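Phosphoinositide 3-kinase adapter protein 1 (Homo sapiens, PDB 5FOR) links B-cell receptor and Toll-like receptor signalling to phosphoinositide 3-kinase by docking its regulatory subunit, and contains a TIR domain. Local coordinates at residues 66-70 / 71-75. Sequence-based numbering, arbitrary orientation.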
ATOM      1  N   VAL A  66       0.713  -1.117  -0.524  1.00 36.27           N
ATOM      2  CA  VAL A  66      -0.312  -1.811   0.271  1.00 41.48           C
ATOM      3  C   VAL A  66       0.315  -2.877   1.162  1.00 37.34           C
ATOM      4  O   VAL A  66       0.909  -3.854   0.661  1.00 34.90           O
ATOM      5  CB  VAL A  66      -1.400  -2.457  -0.652  1.00 44.06           C
ATOM      6  CG1 VAL A  66      -2.569  -2.940   0.168  1.00 37.28           C
ATOM      7  CG2 VAL A  66      -1.862  -1.467  -1.719  1.00 31.79           C
ATOM      8  N   LEU A  67       0.208  -2.712   2.481  1.00 31.40           N
ATOM      9  CA  LEU A  67       0.724  -3.776   3.348  1.00 37.56           C
ATOM     10  C   LEU A  67      -0.400  -4.796   3.500  1.00 42.41           C
ATOM     11  O   LEU A  67      -1.393  -4.550   4.174  1.00 41.22           O
ATOM     12  CB  LEU A  67       1.214  -3.247   4.703  1.00 42.91           C
ATOM     13  CG  LEU A  67       2.281  -2.136   4.650  1.00 49.75           C
ATOM     14  CD1 LEU A  67       3.061  -2.040   5.938  1.00 45.62           C
ATOM     15  CD2 LEU A  67       3.234  -2.322   3.495  1.00 51.87           C
ATOM     16  N   LEU A  68      -0.249  -5.926   2.826  1.00 42.64           N
ATOM     17  CA  LEU A  68      -1.287  -6.948   2.833  1.00 35.62           C
ATOM     18  C   LEU A  68      -1.208  -7.782   4.094  1.00 37.63           C
ATOM     19  O   LEU A  68      -0.557  -8.824   4.115  1.00 44.75           O
ATOM     20  CB  LEU A  68      -1.158  -7.853   1.616  1.00 37.88           C
ATOM     21  CG  LEU A  68      -2.421  -8.584   1.208  1.00 38.44           C
ATOM     22  CD1 LEU A  68      -3.465  -7.536   0.869  1.00 32.76           C
ATOM     23  CD2 LEU A  68      -2.125  -9.481   0.019  1.00 35.67           C
ATOM     24  N   SER A  69      -1.854  -7.307   5.149  1.00 36.18           N
ATOM     25  CA  SER A  69      -2.030  -8.095   6.374  1.00 30.11           C
ATOM     26  C   SER A  69      -3.453  -8.681   6.451  1.00 34.64           C
ATOM     27  O   SER A  69      -4.335  -8.264   5.701  1.00 39.70           O
ATOM     28  CB  SER A  69      -1.746  -7.216   7.611  1.00 32.27           C
ATOM     29  OG  SER A  69      -2.527  -6.028   7.557  1.00 45.77           O
ATOM     30  N   ALA A  70      -3.673  -9.605   7.384  1.00 32.55           N
ATOM     31  CA  ALA A  70      -4.997 -10.189   7.635  1.00 31.62           C
ATOM     32  C   ALA A  70      -6.043  -9.148   7.978  1.00 40.11           C
ATOM     33  O   ALA A  70      -7.150  -9.190   7.466  1.00 47.41           O
ATOM     34  CB  ALA A  70      -4.914 -11.210   8.766  1.00 32.50           C
ATOM     35  N   GLU A  71      -5.683  -8.204   8.845  1.00 51.91           N
ATOM     36  CA  GLU A  71      -6.609  -7.152   9.255  1.00 31.78           C
ATOM     37  C   GLU A  71      -6.919  -6.218   8.098  1.00 45.18           C
ATOM     38  O   GLU A  71      -8.003  -5.664   8.020  1.00 48.71           O
ATOM     39  CB  GLU A  71      -6.035  -6.374  10.433  1.00 40.80           C
ATOM     40  CG  GLU A  71      -7.000  -5.406  11.079  1.00 61.63           C
ATOM     41  CD  GLU A  71      -6.388  -4.668  12.270  1.00 81.36           C
ATOM     42  OE1 GLU A  71      -5.315  -5.099  12.754  1.00 77.26           O
ATOM     43  OE2 GLU A  71      -6.981  -3.656  12.716  1.00 90.22           O
ATOM     44  N   LEU A  72      -5.967  -6.053   7.184  1.00 37.07           N
ATOM     45  CA  LEU A  72      -6.198  -5.176   6.078  1.00 39.76           C
ATOM     46  C   LEU A  72      -7.165  -5.828   5.078  1.00 44.38           C
ATOM     47  O   LEU A  72      -8.089  -5.159   4.622  1.00 39.56           O
ATOM     48  CB  LEU A  72      -4.885  -4.778   5.405  1.00 38.35           C
ATOM     49  CG  LEU A  72      -5.183  -3.768   4.282  1.00 40.26           C
ATOM     50  CD1 LEU A  72      -4.580  -2.402   4.556  1.00 47.87           C
ATOM     51  CD2 LEU A  72      -4.752  -4.290   2.911  1.00 40.03           C
ATOM     52  N   VAL A  73      -6.991  -7.112   4.744  1.00 47.28           N
ATOM     53  CA  VAL A  73      -7.881  -7.682   3.734  1.00 47.77           C
ATOM     54  C   VAL A  73      -9.303  -7.750   4.284  1.00 47.08           C
ATOM     55  O   VAL A  73     -10.253  -7.633   3.510  1.00 56.56           O
ATOM     56  CB  VAL A  73      -7.430  -9.080   3.164  1.00 48.18           C
ATOM     57  CG1 VAL A  73      -5.981  -9.375   3.395  1.00 40.50           C
ATOM     58  CG2 VAL A  73      -8.360 -10.216   3.561  1.00 33.21           C
ATOM     59  N   GLN A  74      -9.470  -7.852   5.601  1.00 40.38           N
ATOM     60  CA  GLN A  74     -10.821  -7.750   6.176  1.00 43.10           C
ATOM     61  C   GLN A  74     -11.555  -6.483   5.732  1.00 44.16           C
ATOM     62  O   GLN A  74     -12.783  -6.473   5.685  1.00 45.18           O
ATOM     63  CB  GLN A  74     -10.787  -7.792   7.699  1.00 50.98           C
ATOM     64  CG  GLN A  74     -10.847  -9.190   8.276  1.00 69.74           C
ATOM     65  CD  GLN A  74     -10.412  -9.222   9.726  1.00 90.09           C
ATOM     66  OE1 GLN A  74     -10.436  -8.196  10.418  1.00 89.64           O
ATOM     67  NE2 GLN A  74      -9.999 -10.398  10.196  1.00 98.43           N
ATOM     68  N   HIS A  75     -10.816  -5.434   5.359  1.00 41.16           N
ATOM     69  CA  HIS A  75     -11.463  -4.204   4.884  1.00 37.57           C
ATOM     70  C   HIS A  75     -11.873  -4.345   3.441  1.00 45.68           C
ATOM     71  O   HIS A  75     -12.753  -3.615   2.983  1.00 60.66           O
ATOM     72  CB  HIS A  75     -10.564  -2.966   5.064  1.00 48.25           C
ATOM     73  CG  HIS A  75     -10.251  -2.645   6.492  1.00 67.10           C
ATOM     74  ND1 HIS A  75     -10.205  -3.617   7.480  1.00 83.20           N
ATOM     75  CD2 HIS A  75     -10.043  -1.477   7.125  1.00 68.64           C
ATOM     76  CE1 HIS A  75      -9.935  -3.055   8.634  1.00 75.25           C
ATOM     77  NE2 HIS A  75      -9.839  -1.751   8.457  1.00 59.46           N
TER
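S69 and L72 meet where the central strand of the sheet gives way to a helix, and S69 is the N-cap. Its hydroxyl stands between the backbone N and the carbonyl carbon (chi1 53°), which places OG beside the L72 amide; from there it accepts a weak, long bond from L72 N at 3.5 Å. Serine suits this place because its short side chain can offer an oxygen to an amide at the start of the helix, which S69 O also holds only weakly. The same OG is hydrogen-bonded to D16, whose carboxylate also takes E71 N, so one acidic residue ties the cap to the loop after strand 9-13.

The backbone starts the helix: V73 N reaches S69 O at 3.0 Å, and Q74 N reaches A70 O at 3.3 Å.

Apolar contacts fill the angle between strand and helix. With CG anti to its backbone N (chi1 -176°), L72 extends back to the strand, its CD2 lying 3.8 Å from V66 CG1 and 4.0 Å from L68 CD1; it meets both side chains at about a right angle. Leucine is long enough to span this distance, and V66 and L68 offer it methyls. L68 CD1 also touches V73 CG1 at 4.0 Å, so this leucine serves two helix residues. An alanine in place of L72 would probably open a gap beside V66 and L68 and weaken the hold between helix and strand.

Direct passage from a parallel strand into a helix is characteristic of the alternating beta-alpha fold of TIR domains; here S69 caps the helix that follows strand 63-68.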